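Local structure of prolyl-tRNA synthetase (Naegleria fowleri, 6UYH) at residues A[83-88]-A[120-125]; A[139-144]-A[172-177]; A[242-247]-A[263-268]. The protein probably catalyses ATP-dependent attachment of proline to its cognate tRNA, as a class II aminoacyl-tRNA synthetase, and binds the inhibitor halofuginone. One frame throughout, in Å; residues are numbered along the deposited sequence.

Interaction 1 of 3, residues A[83-88]-A[120-125]. With HFG (7-bromo-6-chloro-3-{3-[(2R,3S)-3-hydroxypiperidin-2-yl]-2-oxopropyl}quinazolin-4(3H)-one), chain D.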
loop_
_atom_site.group_PDB
_atom_site.type_symbol
_atom_site.label_atom_id
_atom_site.label_comp_id
_atom_site.label_asym_id
_atom_site.label_seq_id
_atom_site.Cartn_x
_atom_site.Cartn_y
_atom_site.Cartn_z
ATOM N N ARG A 83 -7.958 -11.652 23.217
ATOM C CA ARG A 83 -8.418 -13.035 23.095
ATOM C C ARG A 83 -7.774 -13.726 21.896
ATOM O O ARG A 83 -7.270 -14.854 22.008
ATOM C CB ARG A 83 -9.950 -13.049 22.996
ATOM C CG ARG A 83 -10.595 -14.278 22.360
ATOM C CD ARG A 83 -10.651 -15.478 23.275
ATOM N NE ARG A 83 -10.971 -15.099 24.642
ATOM C CZ ARG A 83 -11.048 -15.955 25.658
ATOM N NH1 ARG A 83 -10.836 -17.255 25.456
ATOM N NH2 ARG A 83 -11.336 -15.506 26.876
ATOM N N ALA A 84 -7.769 -13.055 20.741
ATOM C CA ALA A 84 -7.185 -13.633 19.537
ATOM C C ALA A 84 -5.682 -13.798 19.688
ATOM O O ALA A 84 -5.128 -14.866 19.405
ATOM C CB ALA A 84 -7.499 -12.751 18.325
ATOM N N LEU A 85 -5.008 -12.737 20.128
ATOM C CA LEU A 85 -3.560 -12.771 20.270
ATOM C C LEU A 85 -3.116 -13.902 21.184
ATOM O O LEU A 85 -2.160 -14.619 20.871
ATOM C CB LEU A 85 -3.082 -11.423 20.799
ATOM C CG LEU A 85 -1.723 -10.860 20.422
ATOM C CD1 LEU A 85 -1.483 -10.939 18.926
ATOM C CD2 LEU A 85 -1.679 -9.414 20.924
ATOM N N GLU A 86 -3.802 -14.083 22.317
ATOM C CA GLU A 86 -3.429 -15.091 23.302
ATOM C C GLU A 86 -3.854 -16.500 22.909
ATOM O O GLU A 86 -3.600 -17.438 23.669
ATOM C CB GLU A 86 -4.016 -14.737 24.672
ATOM C CG GLU A 86 -3.415 -13.482 25.290
ATOM C CD GLU A 86 -3.952 -13.198 26.685
ATOM O OE1 GLU A 86 -4.933 -13.856 27.099
ATOM O OE2 GLU A 86 -3.391 -12.313 27.366
ATOM N N THR A 87 -4.492 -16.674 21.749
ATOM C CA THR A 87 -4.798 -18.015 21.266
ATOM C C THR A 87 -3.528 -18.828 21.042
ATOM O O THR A 87 -3.514 -20.038 21.293
ATOM C CB THR A 87 -5.616 -17.936 19.980
ATOM O OG1 THR A 87 -6.911 -17.396 20.273
ATOM C CG2 THR A 87 -5.775 -19.311 19.346
ATOM N N GLU A 88 -2.454 -18.189 20.593
ATOM C CA GLU A 88 -1.196 -18.888 20.352
ATOM C C GLU A 88 -0.636 -19.543 21.611
ATOM O O GLU A 88 0.068 -18.910 22.394
ATOM C CB GLU A 88 -0.166 -17.925 19.765
ATOM C CG GLU A 88 0.006 -18.071 18.270
ATOM C CD GLU A 88 0.847 -16.968 17.675
ATOM O OE1 GLU A 88 1.252 -16.058 18.428
ATOM O OE2 GLU A 88 1.101 -17.009 16.454
ATOM N N SER A 120 0.074 -11.242 11.485
ATOM C CA SER A 120 -1.372 -11.415 11.332
ATOM C C SER A 120 -1.890 -12.852 11.458
ATOM O O SER A 120 -3.056 -13.089 11.125
ATOM C CB SER A 120 -1.828 -10.823 9.999
ATOM O OG SER A 120 -1.536 -9.438 9.987
ATOM N N GLU A 121 -1.086 -13.804 11.953
ATOM C CA GLU A 121 -1.591 -15.168 12.120
ATOM C C GLU A 121 -2.898 -15.201 12.916
ATOM O O GLU A 121 -3.868 -15.853 12.507
ATOM C CB GLU A 121 -0.551 -16.045 12.818
ATOM C CG GLU A 121 0.581 -16.547 11.922
ATOM C CD GLU A 121 1.695 -15.532 11.746
ATOM O OE1 GLU A 121 1.614 -14.424 12.317
ATOM O OE2 GLU A 121 2.665 -15.846 11.032
ATOM N N THR A 122 -2.933 -14.525 14.074
ATOM C CA THR A 122 -4.117 -14.596 14.935
ATOM C C THR A 122 -5.248 -13.706 14.441
ATOM O O THR A 122 -6.384 -13.847 14.918
ATOM C CB THR A 122 -3.784 -14.221 16.387
ATOM O OG1 THR A 122 -3.373 -12.848 16.459
ATOM C CG2 THR A 122 -2.689 -15.137 16.957
ATOM N N ILE A 123 -4.951 -12.806 13.498
ATOM C CA ILE A 123 -5.950 -11.945 12.870
ATOM C C ILE A 123 -6.632 -12.667 11.712
ATOM O O ILE A 123 -7.829 -12.480 11.475
ATOM C CB ILE A 123 -5.272 -10.644 12.392
ATOM C CG1 ILE A 123 -4.669 -9.894 13.584
ATOM C CG2 ILE A 123 -6.248 -9.751 11.589
ATOM C CD1 ILE A 123 -3.885 -8.635 13.186
ATOM N N MET A 124 -5.894 -13.511 10.993
ATOM C CA MET A 124 -6.369 -14.136 9.767
ATOM C C MET A 124 -6.896 -15.550 9.945
ATOM O O MET A 124 -7.826 -15.940 9.231
ATOM C CB MET A 124 -5.242 -14.160 8.733
ATOM C CG MET A 124 -4.819 -12.776 8.304
ATOM S SD MET A 124 -3.343 -12.820 7.257
ATOM C CE MET A 124 -4.016 -13.565 5.779
ATOM N N TYR A 125 -6.344 -16.328 10.867
ATOM C CA TYR A 125 -6.635 -17.757 10.825
ATOM C C TYR A 125 -8.039 -18.115 11.316
ATOM O O TYR A 125 -8.570 -19.142 10.877
ATOM C CB TYR A 125 -5.554 -18.543 11.582
ATOM C CG TYR A 125 -4.200 -18.497 10.888
ATOM C CD1 TYR A 125 -4.077 -17.964 9.601
ATOM C CD2 TYR A 125 -3.045 -18.960 11.515
ATOM C CE1 TYR A 125 -2.851 -17.911 8.961
ATOM C CE2 TYR A 125 -1.803 -18.905 10.882
ATOM C CZ TYR A 125 -1.715 -18.375 9.606
ATOM O OH TYR A 125 -0.489 -18.317 8.966
HETATM O "O4'" HFG D . 5.841 -12.878 12.669
HETATM C C21 HFG D . 6.340 -13.963 12.882
HETATM C "C3'" HFG D . 6.116 -15.141 11.962
HETATM C "C2'" HFG D . 5.787 -14.795 10.504
HETATM N "N1'" HFG D . 4.483 -14.134 10.361
HETATM C "C6'" HFG D . 4.114 -13.945 8.953
HETATM C "C5'" HFG D . 5.127 -13.115 8.211
HETATM C "C4'" HFG D . 6.529 -13.710 8.370
HETATM C C39 HFG D . 6.860 -13.934 9.834
HETATM O "O7'" HFG D . 8.137 -14.569 9.946
HETATM C "C1'" HFG D . 7.217 -14.207 14.120
HETATM N N3 HFG D . 6.948 -13.239 15.180
HETATM C C4 HFG D . 5.724 -13.317 15.832
HETATM O O11 HFG D . 4.921 -14.192 15.563
HETATM C C10 HFG D . 5.504 -12.241 16.807
HETATM C C5 HFG D . 4.325 -12.198 17.549
HETATM C C2 HFG D . 7.850 -12.246 15.450
HETATM N N1 HFG D . 7.689 -11.279 16.281
HETATM C C9 HFG D . 6.478 -11.254 16.974
HETATM C C8 HFG D . 6.241 -10.190 17.845
HETATM C C7 HFG D . 5.051 -10.149 18.553
HETATM BR BR1 HFG D . 4.719 -8.638 19.645
HETATM C C6 HFG D . 4.118 -11.156 18.431
HETATM CL CL1 HFG D . 2.686 -11.176 19.417
#
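Thr122 and Ala84 meet by packing, with no hydrogen bond between 83-88 and 120-125, and only 214 Å² is buried. The van der Waals contacts turn on Thr122. Thr122 CB lies 3.4 Å from Ala84 O, and a chi1 of 65°, which sets CG2 beside the backbone N, brings that methyl over the same oxygen. The hydroxyl meets a methyl instead, Thr122 OG1 lying 3.6 Å from Leu85 CD1. From the far end of the turn 85-88, the extended Glu88 side chain crosses Thr122 at about a right angle, with Glu88 CD 4.0 Å from Thr122 CG2.

The polar chemistry points to the ligand. Glu121 bends at chi2 (83°), and its carboxylate receives a short hydrogen bond from the piperidine nitrogen, halofuginone N1' to Glu121 OE2 at 2.6 Å. Thr119 OG1 bonds to Glu121 OE1, which should limit rotation of the carboxylate, and the same hydroxyl also bonds to halofuginone. The Thr-Ser-Glu sequence 119-121 fits the TXE motif of class IIa synthetases, and the Glu121 contact is consistent with the piperidine occupying the proline pocket, as in related prolyl-tRNA synthetases.

Interaction 2 of 3, residues A[139-144]-A[172-177]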
loop_
_atom_site.group_PDB
_atom_site.type_symbol
_atom_site.label_atom_id
_atom_site.label_comp_id
_atom_site.label_asym_id
_atom_site.label_seq_id
_atom_site.Cartn_x
_atom_site.Cartn_y
_atom_site.Cartn_z
ATOM N N PRO A 139 -5.844 -24.945 -2.741
ATOM C CA PRO A 139 -5.142 -24.109 -1.765
ATOM C C PRO A 139 -5.746 -22.725 -1.624
ATOM O O PRO A 139 -6.382 -22.230 -2.564
ATOM C CB PRO A 139 -3.723 -24.030 -2.332
ATOM C CG PRO A 139 -3.908 -24.195 -3.809
ATOM C CD PRO A 139 -5.060 -25.142 -3.974
ATOM N N LEU A 140 -5.597 -22.149 -0.433
ATOM C CA LEU A 140 -5.941 -20.759 -0.159
ATOM C C LEU A 140 -4.638 -20.013 0.072
ATOM O O LEU A 140 -3.873 -20.370 0.971
ATOM C CB LEU A 140 -6.851 -20.633 1.065
ATOM C CG LEU A 140 -7.151 -19.204 1.546
ATOM C CD1 LEU A 140 -7.883 -18.408 0.471
ATOM C CD2 LEU A 140 -7.951 -19.209 2.848
ATOM N N LYS A 141 -4.387 -18.980 -0.729
ATOM C CA LYS A 141 -3.095 -18.300 -0.721
ATOM C C LYS A 141 -3.344 -16.800 -0.756
ATOM O O LYS A 141 -3.741 -16.269 -1.792
ATOM C CB LYS A 141 -2.242 -18.748 -1.910
ATOM C CG LYS A 141 -2.168 -20.278 -2.008
ATOM C CD LYS A 141 -0.947 -20.779 -2.728
ATOM C CE LYS A 141 -1.171 -20.833 -4.203
ATOM N NZ LYS A 141 -0.149 -21.700 -4.861
ATOM N N LEU A 142 -3.116 -16.128 0.365
ATOM C CA LEU A 142 -3.393 -14.703 0.485
ATOM C C LEU A 142 -2.134 -13.961 0.911
ATOM O O LEU A 142 -1.260 -14.517 1.578
ATOM C CB LEU A 142 -4.511 -14.454 1.495
ATOM C CG LEU A 142 -5.831 -15.194 1.227
ATOM C CD1 LEU A 142 -6.856 -14.890 2.322
ATOM C CD2 LEU A 142 -6.406 -14.864 -0.164
ATOM N N ASN A 143 -2.061 -12.689 0.532
ATOM C CA ASN A 143 -0.914 -11.845 0.824
ATOM C C ASN A 143 -1.425 -10.459 1.185
ATOM O O ASN A 143 -2.473 -10.033 0.693
ATOM C CB ASN A 143 0.033 -11.775 -0.391
ATOM C CG ASN A 143 1.156 -10.795 -0.200
ATOM O OD1 ASN A 143 2.095 -11.062 0.555
ATOM N ND2 ASN A 143 1.078 -9.646 -0.881
ATOM N N GLN A 144 -0.704 -9.759 2.056
ATOM C CA GLN A 144 -1.042 -8.352 2.255
ATOM C C GLN A 144 0.217 -7.525 2.476
ATOM O O GLN A 144 1.178 -7.984 3.094
ATOM C CB GLN A 144 -2.039 -8.148 3.413
ATOM C CG GLN A 144 -1.668 -8.806 4.727
ATOM C CD GLN A 144 -2.705 -8.534 5.809
ATOM O OE1 GLN A 144 -3.872 -8.295 5.508
ATOM N NE2 GLN A 144 -2.280 -8.572 7.074
ATOM N N SER A 172 -0.569 -19.195 3.441
ATOM C CA SER A 172 -1.171 -20.164 2.541
ATOM C C SER A 172 -1.593 -21.416 3.298
ATOM O O SER A 172 -0.984 -21.785 4.304
ATOM C CB SER A 172 -0.202 -20.542 1.425
ATOM O OG SER A 172 0.070 -19.417 0.615
ATOM N N ALA A 173 -2.636 -22.066 2.789
ATOM C CA ALA A 173 -3.153 -23.321 3.326
ATOM C C ALA A 173 -3.289 -24.334 2.198
ATOM O O ALA A 173 -3.727 -23.982 1.099
ATOM C CB ALA A 173 -4.517 -23.108 4.005
ATOM N N PHE A 174 -2.954 -25.593 2.487
ATOM C CA PHE A 174 -2.898 -26.659 1.491
ATOM C C PHE A 174 -3.519 -27.928 2.047
ATOM O O PHE A 174 -3.602 -28.128 3.262
ATOM C CB PHE A 174 -1.457 -26.980 1.072
ATOM C CG PHE A 174 -0.713 -25.800 0.517
ATOM C CD1 PHE A 174 -0.679 -25.567 -0.852
ATOM C CD2 PHE A 174 -0.042 -24.939 1.358
ATOM C CE1 PHE A 174 0.020 -24.487 -1.370
ATOM C CE2 PHE A 174 0.653 -23.848 0.853
ATOM C CZ PHE A 174 0.684 -23.626 -0.516
ATOM N N LYS A 175 -3.919 -28.812 1.135
ATOM C CA LYS A 175 -4.436 -30.108 1.553
ATOM C C LYS A 175 -3.333 -31.094 1.918
ATOM O O LYS A 175 -3.609 -32.064 2.628
ATOM C CB LYS A 175 -5.323 -30.705 0.455
ATOM C CG LYS A 175 -4.574 -31.141 -0.793
ATOM C CD LYS A 175 -5.532 -31.713 -1.837
ATOM C CE LYS A 175 -4.796 -32.121 -3.105
ATOM N NZ LYS A 175 -5.734 -32.494 -4.201
ATOM N N SER A 176 -2.092 -30.864 1.482
ATOM C CA SER A 176 -1.025 -31.833 1.703
ATOM C C SER A 176 0.271 -31.130 2.076
ATOM O O SER A 176 0.473 -29.945 1.789
ATOM C CB SER A 176 -0.787 -32.698 0.463
ATOM O OG SER A 176 -0.281 -31.907 -0.597
ATOM N N LYS A 177 1.167 -31.896 2.705
ATOM C CA LYS A 177 2.467 -31.357 3.087
ATOM C C LYS A 177 3.345 -31.114 1.867
ATOM O O LYS A 177 4.103 -30.137 1.827
ATOM C CB LYS A 177 3.168 -32.306 4.060
ATOM C CG LYS A 177 4.474 -31.750 4.627
ATOM C CD LYS A 177 5.216 -32.773 5.480
ATOM C CE LYS A 177 6.379 -32.126 6.229
ATOM N NZ LYS A 177 7.486 -31.652 5.342
#
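The Phe174 ring is the flat group here, and two aliphatic groups of 139-144 approach it at an oblique angle: Pro139 CB comes 3.7 Å from Phe174 CD1, and Lys141 CD comes 4.0 Å from Phe174 CZ. In the lysine, a chi1 of -51°, with CG anti to the carbonyl carbon, and an extended chi2 bring CD to the ring, the two side chains crossing at about a right angle; the bend at chi3 (-86°) then turns the ammonium off to the carbonyl of Leu69. Helix 177-198 adds Glu179, Ala180 and Glu183 around the ring.

Beside it, Ser172 OG, hydrogen-bonded to Glu183, lies 3.5 Å from Lys141 CB. The backbones supply the regular part. Leu140 and Ala173 form an antiparallel hydrogen-bonded pair, Leu140 N to Ala173 O at 3.0 Å and Ala173 N to Leu140 O at 2.8 Å. Pro139 CA adds a CA-H...O contact to Ala173 O, and Ser172 CA does the same to Leu140 O. Leu140 and Ala173 present their side chains to the opposite face from Lys141 and Ser172, and there Leu140 packs on Tyr128 and Trp131 of helix 121-131.

Strands 140-149 and 164-174 make the antiparallel pair of class II motif 2. Beyond their other ends, the residues joining them include Arg150, Glu152 and Arg161 of the AMPPNP pocket, so this contact closes the end of the pair remote from the nucleotide.

Interaction 3 of 3, residues A[242-247]-A[263-268]. With HFG (7-bromo-6-chloro-3-{3-[(2R,3S)-3-hydroxypiperidin-2-yl]-2-oxopropyl}quinazolin-4(3H)-one), chain D.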
loop_
_atom_site.group_PDB
_atom_site.type_symbol
_atom_site.label_atom_id
_atom_site.label_comp_id
_atom_site.label_asym_id
_atom_site.label_seq_id
_atom_site.Cartn_x
_atom_site.Cartn_y
_atom_site.Cartn_z
ATOM N N LEU A 242 4.459 -24.201 8.477
ATOM C CA LEU A 242 3.795 -24.233 9.772
ATOM C C LEU A 242 3.200 -25.599 10.081
ATOM O O LEU A 242 2.711 -25.814 11.197
ATOM C CB LEU A 242 2.709 -23.145 9.832
ATOM C CG LEU A 242 3.121 -21.700 9.507
ATOM C CD1 LEU A 242 1.886 -20.787 9.487
ATOM C CD2 LEU A 242 4.161 -21.179 10.504
ATOM N N GLY A 243 3.274 -26.534 9.138
ATOM C CA GLY A 243 2.672 -27.836 9.327
ATOM C C GLY A 243 1.196 -27.695 9.617
ATOM O O GLY A 243 0.485 -26.903 8.988
ATOM N N GLN A 244 0.731 -28.459 10.604
ATOM C CA GLN A 244 -0.637 -28.374 11.095
ATOM C C GLN A 244 -0.705 -27.710 12.466
ATOM O O GLN A 244 -1.716 -27.835 13.165
ATOM C CB GLN A 244 -1.265 -29.767 11.133
ATOM C CG GLN A 244 -1.341 -30.435 9.762
ATOM C CD GLN A 244 -1.754 -31.890 9.839
ATOM O OE1 GLN A 244 -1.326 -32.618 10.732
ATOM N NE2 GLN A 244 -2.597 -32.321 8.902
ATOM N N ASN A 245 0.353 -26.995 12.855
ATOM C CA ASN A 245 0.404 -26.396 14.184
ATOM C C ASN A 245 -0.682 -25.346 14.377
ATOM O O ASN A 245 -1.341 -25.310 15.423
ATOM C CB ASN A 245 1.786 -25.786 14.422
ATOM C CG ASN A 245 2.883 -26.834 14.436
ATOM O OD1 ASN A 245 2.680 -27.947 14.921
ATOM N ND2 ASN A 245 4.044 -26.491 13.900
ATOM N N PHE A 246 -0.881 -24.478 13.383
ATOM C CA PHE A 246 -1.911 -23.455 13.499
ATOM C C PHE A 246 -3.283 -23.972 13.096
ATOM O O PHE A 246 -4.295 -23.479 13.607
ATOM C CB PHE A 246 -1.540 -22.225 12.664
ATOM C CG PHE A 246 -0.543 -21.322 13.340
ATOM C CD1 PHE A 246 0.820 -21.535 13.188
ATOM C CD2 PHE A 246 -0.969 -20.277 14.148
ATOM C CE1 PHE A 246 1.739 -20.712 13.817
ATOM C CE2 PHE A 246 -0.053 -19.450 14.775
ATOM C CZ PHE A 246 1.301 -19.666 14.607
ATOM N N SER A 247 -3.351 -24.961 12.202
ATOM C CA SER A 247 -4.659 -25.488 11.833
ATOM C C SER A 247 -5.276 -26.281 12.977
ATOM O O SER A 247 -6.503 -26.328 13.106
ATOM C CB SER A 247 -4.559 -26.328 10.562
ATOM O OG SER A 247 -3.586 -27.342 10.675
ATOM N N PHE A 263 -6.701 -31.744 8.954
ATOM C CA PHE A 263 -6.209 -30.399 9.213
ATOM C C PHE A 263 -5.392 -29.908 8.026
ATOM O O PHE A 263 -4.600 -30.661 7.447
ATOM C CB PHE A 263 -5.346 -30.378 10.475
ATOM C CG PHE A 263 -6.111 -30.599 11.740
ATOM C CD1 PHE A 263 -6.916 -29.600 12.256
ATOM C CD2 PHE A 263 -6.003 -31.798 12.430
ATOM C CE1 PHE A 263 -7.615 -29.790 13.428
ATOM C CE2 PHE A 263 -6.700 -32.001 13.605
ATOM C CZ PHE A 263 -7.507 -31.001 14.109
ATOM N N ALA A 264 -5.589 -28.641 7.659
ATOM C CA ALA A 264 -4.830 -28.065 6.560
ATOM C C ALA A 264 -3.357 -27.933 6.934
ATOM O O ALA A 264 -3.001 -27.753 8.101
ATOM C CB ALA A 264 -5.386 -26.688 6.177
ATOM N N TYR A 265 -2.500 -28.027 5.923
ATOM C CA TYR A 265 -1.099 -27.658 6.057
ATOM C C TYR A 265 -0.952 -26.190 5.690
ATOM O O TYR A 265 -1.572 -25.719 4.731
ATOM C CB TYR A 265 -0.226 -28.527 5.157
ATOM C CG TYR A 265 -0.136 -29.956 5.651
ATOM C CD1 TYR A 265 0.951 -30.374 6.411
ATOM C CD2 TYR A 265 -1.146 -30.867 5.387
ATOM C CE1 TYR A 265 1.041 -31.677 6.881
ATOM C CE2 TYR A 265 -1.065 -32.177 5.855
ATOM C CZ TYR A 265 0.032 -32.568 6.604
ATOM O OH TYR A 265 0.129 -33.857 7.075
ATOM N N GLN A 266 -0.158 -25.456 6.472
ATOM C CA GLN A 266 -0.020 -24.020 6.269
ATOM C C GLN A 266 1.437 -23.598 6.191
ATOM O O GLN A 266 2.325 -24.239 6.763
ATOM C CB GLN A 266 -0.679 -23.210 7.380
ATOM C CG GLN A 266 -2.197 -23.286 7.378
ATOM C CD GLN A 266 -2.781 -22.645 8.610
ATOM O OE1 GLN A 266 -2.941 -23.300 9.641
ATOM N NE2 GLN A 266 -3.081 -21.349 8.523
ATOM N N ASN A 267 1.653 -22.494 5.477
ATOM C CA ASN A 267 2.904 -21.750 5.458
ATOM C C ASN A 267 2.609 -20.289 5.773
ATOM O O ASN A 267 1.484 -19.815 5.586
ATOM C CB ASN A 267 3.595 -21.787 4.088
ATOM C CG ASN A 267 3.865 -23.179 3.594
ATOM O OD1 ASN A 267 4.079 -24.117 4.374
ATOM N ND2 ASN A 267 3.889 -23.321 2.275
ATOM N N SER A 268 3.638 -19.563 6.211
ATOM C CA SER A 268 3.607 -18.102 6.158
ATOM C C SER A 268 5.009 -17.597 5.849
ATOM O O SER A 268 6.000 -18.295 6.059
ATOM C CB SER A 268 3.053 -17.476 7.456
ATOM O OG SER A 268 3.928 -17.683 8.549
HETATM O "O4'" HFG D . 5.841 -12.878 12.669
HETATM C C21 HFG D . 6.340 -13.963 12.882
HETATM C "C3'" HFG D . 6.116 -15.141 11.962
HETATM C "C2'" HFG D . 5.787 -14.795 10.504
HETATM N "N1'" HFG D . 4.483 -14.134 10.361
HETATM C "C6'" HFG D . 4.114 -13.945 8.953
HETATM C "C5'" HFG D . 5.127 -13.115 8.211
HETATM C "C4'" HFG D . 6.529 -13.710 8.370
HETATM C C39 HFG D . 6.860 -13.934 9.834
HETATM O "O7'" HFG D . 8.137 -14.569 9.946
HETATM C "C1'" HFG D . 7.217 -14.207 14.120
HETATM N N3 HFG D . 6.948 -13.239 15.180
HETATM C C4 HFG D . 5.724 -13.317 15.832
HETATM O O11 HFG D . 4.921 -14.192 15.563
HETATM C C10 HFG D . 5.504 -12.241 16.807
HETATM C C5 HFG D . 4.325 -12.198 17.549
HETATM C C2 HFG D . 7.850 -12.246 15.450
HETATM N N1 HFG D . 7.689 -11.279 16.281
HETATM C C9 HFG D . 6.478 -11.254 16.974
HETATM C C8 HFG D . 6.241 -10.190 17.845
HETATM C C7 HFG D . 5.051 -10.149 18.553
HETATM BR BR1 HFG D . 4.719 -8.638 19.645
HETATM C C6 HFG D . 4.118 -11.156 18.431
HETATM CL CL1 HFG D . 2.686 -11.176 19.417
HETATM O O HOH W 1 -1.009 -25.005 10.488
HETATM O O HOH W 2 -5.329 -34.200 9.467
#
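Leu242 and Gly243 both face Gln266, an arrangement that fits a classic beta bulge, set where an antiparallel strand of the class II catalytic core turns into helix 245-250. Leu242 N donates to Gln266 O at 2.7 Å. Its side chain, with CG beside the backbone N, lays Leu242 CD1 on the neighbouring strand, 3.8 Å from Ser268 OG. Ser268 in turn borders the inhibitor, its OG 3.8 Å from C6' of halofuginone, and has a weak hydrogen bond to Glu121.

Gly243 follows with a positive phi of 57°, as the type II' turn 242-245 requires. Its carbonyl is gripped twice: Gln266 N donates to Gly243 O at 3.0 Å, and a water donates to the same oxygen.

Gln244, at the N-cap position, lies over one face of Tyr265. Gln244 CG sits 3.9 Å from the centroid of the Tyr265 ring, almost directly above it, and the side-chain amide stacks with its plane 23° from that of the ring. Gln244 NE2 also donates to Phe263 O at 3.0 Å, approaching from above the carbonyl plane.

Phe246 touches Gln266 OE1 through CB, whereas its ring runs off toward Tyr125 and Glu88. The water on Gly243 O also donates to Gln266 OE1, at 2.7 Å, and accepts from Ser247 N, so one molecule links Gly243 O and the Gln266 side chain to the first turn of the helix.

Ser247 finishes the walk. Its backbone oxygen lies near Phe263 CD1, and its chi1 of 54° turns the hydroxyl onto the strand, where Ser247 OG donates to Ala264 O at 2.7 Å, in the plane of that carbonyl.

Taken together, the three contacts show chemistry following position in one catalytic core. Interaction 3 is buried and relies on mixed backbone, side-chain and water-mediated bonds. Interactions 1 and 2 are partly buried, the former held by packing without a crossing hydrogen bond, the latter by regular strand pairing. Interactions 2 and 3 share a sheet: strands 164-174 and 261-272 are neighbours, with probable hydrogen bonds between Phe174 and Tyr265 and between Ser172 and Asn267. Interactions 1 and 3 both border halofuginone and touch where Tyr125 packs on Leu242 and Gln266. Interactions 1 and 2 are joined by helix 121-131 and the strand 140-149 that follows it in the chain.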